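PDB 3VSN: occlusion-derived virus envelope protein E66, which degrades non-sulfated chondroitin as a lyase and, in the baculovirus envelope, is essential for oral infection of the insect host. Local coordinates for residues P177-N181 with G218-I222; G190-R194 with I222-I226. All coordinates share one frame; numbering follows the deposited sequence.

Interaction 1: residues P177-N181 with G218-I222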
# COMPACT_ATOMS: atom_id res chain seq x y z
N PRO A 177 28.27 -18.91 -1.95
CA PRO A 177 29.62 -18.79 -1.38
C PRO A 177 29.87 -17.48 -0.63
O PRO A 177 30.69 -17.44 0.28
CB PRO A 177 30.54 -18.90 -2.60
CG PRO A 177 29.69 -18.50 -3.76
CD PRO A 177 28.31 -18.96 -3.43
N THR A 178 29.17 -16.41 -1.04
CA THR A 178 29.12 -15.17 -0.27
C THR A 178 27.66 -14.75 -0.11
O THR A 178 26.77 -15.39 -0.66
CB THR A 178 29.90 -14.01 -0.95
OG1 THR A 178 29.14 -13.50 -2.05
CG2 THR A 178 31.29 -14.46 -1.43
N ALA A 179 27.43 -13.68 0.64
CA ALA A 179 26.08 -13.14 0.84
C ALA A 179 25.43 -12.62 -0.45
O ALA A 179 24.20 -12.55 -0.54
CB ALA A 179 26.12 -12.04 1.89
N VAL A 180 26.25 -12.27 -1.44
CA VAL A 180 25.77 -11.60 -2.65
C VAL A 180 26.15 -12.29 -3.96
O VAL A 180 25.93 -11.74 -5.04
CB VAL A 180 26.21 -10.11 -2.69
CG1 VAL A 180 25.56 -9.33 -1.55
CG2 VAL A 180 27.73 -9.98 -2.64
N ASN A 181 26.70 -13.50 -3.86
CA ASN A 181 27.11 -14.24 -5.04
C ASN A 181 26.50 -15.63 -5.06
O ASN A 181 26.53 -16.35 -4.06
CB ASN A 181 28.64 -14.34 -5.12
CG ASN A 181 29.30 -12.99 -5.36
OD1 ASN A 181 29.34 -12.51 -6.49
ND2 ASN A 181 29.84 -12.40 -4.31
N GLY A 218 30.39 -8.82 1.23
CA GLY A 218 29.01 -9.10 0.81
C GLY A 218 27.97 -8.59 1.79
O GLY A 218 26.98 -7.99 1.39
N ILE A 219 28.22 -8.83 3.07
CA ILE A 219 27.33 -8.37 4.15
C ILE A 219 27.32 -6.83 4.22
O ILE A 219 26.27 -6.23 4.46
CB ILE A 219 27.71 -9.01 5.51
CG1 ILE A 219 27.45 -10.53 5.48
CG2 ILE A 219 26.99 -8.36 6.68
CD1 ILE A 219 25.99 -10.94 5.50
N GLN A 220 28.48 -6.21 4.00
CA GLN A 220 28.59 -4.75 3.96
C GLN A 220 27.73 -4.14 2.84
O GLN A 220 27.12 -3.09 3.04
CB GLN A 220 30.05 -4.31 3.82
CG GLN A 220 30.89 -4.55 5.06
CD GLN A 220 30.59 -3.57 6.19
OE1 GLN A 220 30.25 -3.97 7.30
NE2 GLN A 220 30.71 -2.28 5.90
N GLU A 221 27.68 -4.81 1.70
CA GLU A 221 26.81 -4.40 0.59
C GLU A 221 25.33 -4.46 1.00
O GLU A 221 24.56 -3.54 0.71
CB GLU A 221 27.06 -5.24 -0.66
CG GLU A 221 28.41 -4.99 -1.31
CD GLU A 221 28.66 -5.85 -2.54
OE1 GLU A 221 27.73 -6.55 -3.01
OE2 GLU A 221 29.80 -5.83 -3.04
N ILE A 222 24.95 -5.55 1.67
CA ILE A 222 23.57 -5.73 2.14
C ILE A 222 23.20 -4.70 3.20
O ILE A 222 22.10 -4.15 3.17
CB ILE A 222 23.32 -7.18 2.63
CG1 ILE A 222 23.37 -8.16 1.45
CG2 ILE A 222 21.97 -7.29 3.34
CD1 ILE A 222 23.42 -9.62 1.84
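In the alpha-helical domain of this lyase, the loop that follows helix 161-175 lays Ala179 and Val180 against Gly218 and the residues after it on helix 217-225. The backbones come close here, with Ala179 CA 5.0 Å from Gly218 CA. Gly218, with no side chain, lets the loop come up against the helix backbone; Ala179 CB and Val180 CG2 lie over it. Ala179 CB touches the ends of two isoleucines, Ile222 CD1 at 3.6 Å and Ile219 CD1 at 3.8 Å. The CB of Ile219 is directed away from the loop, and the far end of its side chain turns back to reach the alanine.

Both branches of Val180 meet the helix. Val180 CG1 lies 3.5 Å from Gly218 O and also packs on Ile222 CG1. Val180 CG2 is 3.4 Å from the carboxylate oxygen OE1 of Glu221. The glutamate chain is extended beyond CG (chi2 179°), which carries its carboxylate to the valine methyls, and the two side chains cross at about a right angle. This is a van der Waals contact with an acid group.

The loop is braced from within by Thr178. Its OG1 accepts from Val180 N, and Asn181 ND2 donates to Thr178 OG1 at 2.6 Å, with that oxygen close to the asparagine's amide plane. Helix 189-205 touches both segments, Tyr199 on Ala179 and Ser192 on Ile222. Thr178 thus closes an ST turn, and the loop it shapes packs on a helix of the alpha/alpha toroid.

Interaction 2: residues G190-R194 with I222-I226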
# COMPACT_ATOMS: atom_id res chain seq x y z
N GLY A 190 16.59 -6.57 -3.73
CA GLY A 190 15.68 -7.56 -3.13
C GLY A 190 16.26 -8.96 -3.05
O GLY A 190 16.11 -9.65 -2.04
N ASN A 191 16.92 -9.38 -4.13
CA ASN A 191 17.60 -10.68 -4.19
C ASN A 191 18.63 -10.83 -3.07
O ASN A 191 18.64 -11.83 -2.36
CB ASN A 191 18.27 -10.89 -5.55
CG ASN A 191 17.28 -11.00 -6.70
OD1 ASN A 191 16.13 -11.41 -6.52
ND2 ASN A 191 17.73 -10.65 -7.89
N SER A 192 19.48 -9.81 -2.90
CA SER A 192 20.54 -9.85 -1.89
C SER A 192 19.99 -9.86 -0.46
O SER A 192 20.56 -10.50 0.42
CB SER A 192 21.54 -8.70 -2.09
OG SER A 192 21.06 -7.47 -1.57
N MET A 193 18.87 -9.18 -0.24
CA MET A 193 18.23 -9.17 1.08
C MET A 193 17.75 -10.57 1.49
O MET A 193 17.87 -10.94 2.66
CB MET A 193 17.09 -8.15 1.13
CG MET A 193 17.57 -6.71 1.07
SD MET A 193 16.29 -5.49 1.42
CE MET A 193 15.55 -5.31 -0.20
N ARG A 194 17.23 -11.33 0.53
CA ARG A 194 16.84 -12.72 0.75
C ARG A 194 18.05 -13.59 1.05
O ARG A 194 18.07 -14.32 2.04
CB ARG A 194 16.09 -13.28 -0.48
CG ARG A 194 14.78 -12.58 -0.82
CD ARG A 194 13.68 -12.86 0.20
NE ARG A 194 13.19 -14.24 0.14
CZ ARG A 194 12.30 -14.70 -0.74
NH1 ARG A 194 11.79 -13.89 -1.66
NH2 ARG A 194 11.92 -15.97 -0.70
N ILE A 222 24.95 -5.55 1.67
CA ILE A 222 23.57 -5.73 2.14
C ILE A 222 23.20 -4.70 3.20
O ILE A 222 22.10 -4.15 3.17
CB ILE A 222 23.32 -7.18 2.63
CG1 ILE A 222 23.37 -8.16 1.45
CG2 ILE A 222 21.97 -7.29 3.34
CD1 ILE A 222 23.42 -9.62 1.84
N LEU A 223 24.11 -4.44 4.14
CA LEU A 223 23.89 -3.42 5.18
C LEU A 223 23.58 -2.05 4.57
O LEU A 223 22.74 -1.31 5.08
CB LEU A 223 25.07 -3.33 6.14
CG LEU A 223 25.38 -4.55 7.03
CD1 LEU A 223 26.62 -4.29 7.86
CD2 LEU A 223 24.20 -4.92 7.92
N ASN A 224 24.26 -1.73 3.47
CA ASN A 224 23.98 -0.52 2.72
C ASN A 224 22.58 -0.57 2.10
O ASN A 224 21.81 0.39 2.20
CB ASN A 224 25.03 -0.30 1.63
CG ASN A 224 25.24 1.17 1.32
OD1 ASN A 224 24.80 1.66 0.28
ND2 ASN A 224 25.91 1.88 2.22
N THR A 225 22.26 -1.70 1.48
CA THR A 225 20.97 -1.92 0.83
C THR A 225 19.79 -1.78 1.81
O THR A 225 18.75 -1.21 1.46
CB THR A 225 20.94 -3.28 0.09
OG1 THR A 225 21.94 -3.28 -0.94
CG2 THR A 225 19.57 -3.55 -0.55
N ILE A 226 19.97 -2.27 3.03
CA ILE A 226 18.88 -2.29 4.03
C ILE A 226 18.83 -1.06 4.95
O ILE A 226 17.98 -0.99 5.84
CB ILE A 226 18.91 -3.56 4.92
CG1 ILE A 226 20.19 -3.63 5.76
CG2 ILE A 226 18.71 -4.82 4.07
CD1 ILE A 226 20.18 -4.67 6.86
O HOH W 1 23.03 -5.59 -1.37
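Helices 189-205 and 217-225 approach closely here, and their nearest CA atoms, those of Met193 and Ile222, are 6.4 Å apart. Such a short separation brings side chains of one helix onto the backbone of the other. The end of Ile222 does this: its CD1 lies 3.3 Å from Ser192 O, while its CG1 rests near the serine side chain, 3.9 Å from OG.

Ser192 and Thr225 meet through a water. The water donates to Ser192 OG at 2.7 Å and lies 2.6 Å from Thr225 OG1, so it links the two hydroxyls across the contact. Both hydroxyls are also tied to their own helices. Ser192 OG is bonded to Ala189 O, and Thr225 OG1 to Glu221 O. With chi1 80°, Ser192 OG stands between its own backbone N and carbonyl carbon, where it reaches both Ala189 O and the water. Thr225 CG2 is directed at Met193, 4.1 Å from Met193 CG.

Met193 and Ile226 complete the apolar part. Ile226 CG2 touches both CG and SD of Met193, with SD at 3.7 Å, and the two side chains run past each other in opposite directions. The methionine chain bends at its third torsion (chi3 -85°), which turns CE away from Ile226. Met193 also packs on Tyr254, the catalytic proton donor, and Tyr254 touches Thr225 as well. Tyr265 of helix 262-269 packs on Ile222 and Ile226, and its OH is bonded to Met193 O. The contact is a close helix-helix interface of the alpha/alpha toroid, next to the active site: helix 189-205 bears the proton acceptor Asn191, and Met193 lies against Tyr254.

How the interactions relate
Interactions 1 and 2 use successive parts of helix 217-225 and share Ile222. Their centres are 8 Å apart. Ile222 meets the 177-181 loop in interaction 1 and helix 189-205 in interaction 2. The two also touch directly, with Val180 CG1 4.1 Å from Ser192 CB, so the loop, helix 189-205 and helix 217-225 pack on one another. Interaction 2 is the nearer to catalysis. Its segment 190-194 carries Asn191, which does not itself touch 222-226, and the side chain of Met193 comes within about 3 Å of that of Tyr254. Interaction 1 lies farther away: the side chains of Val180 and Asn191 are about 8 Å apart, those of Ile222 and Tyr254 about 9 Å.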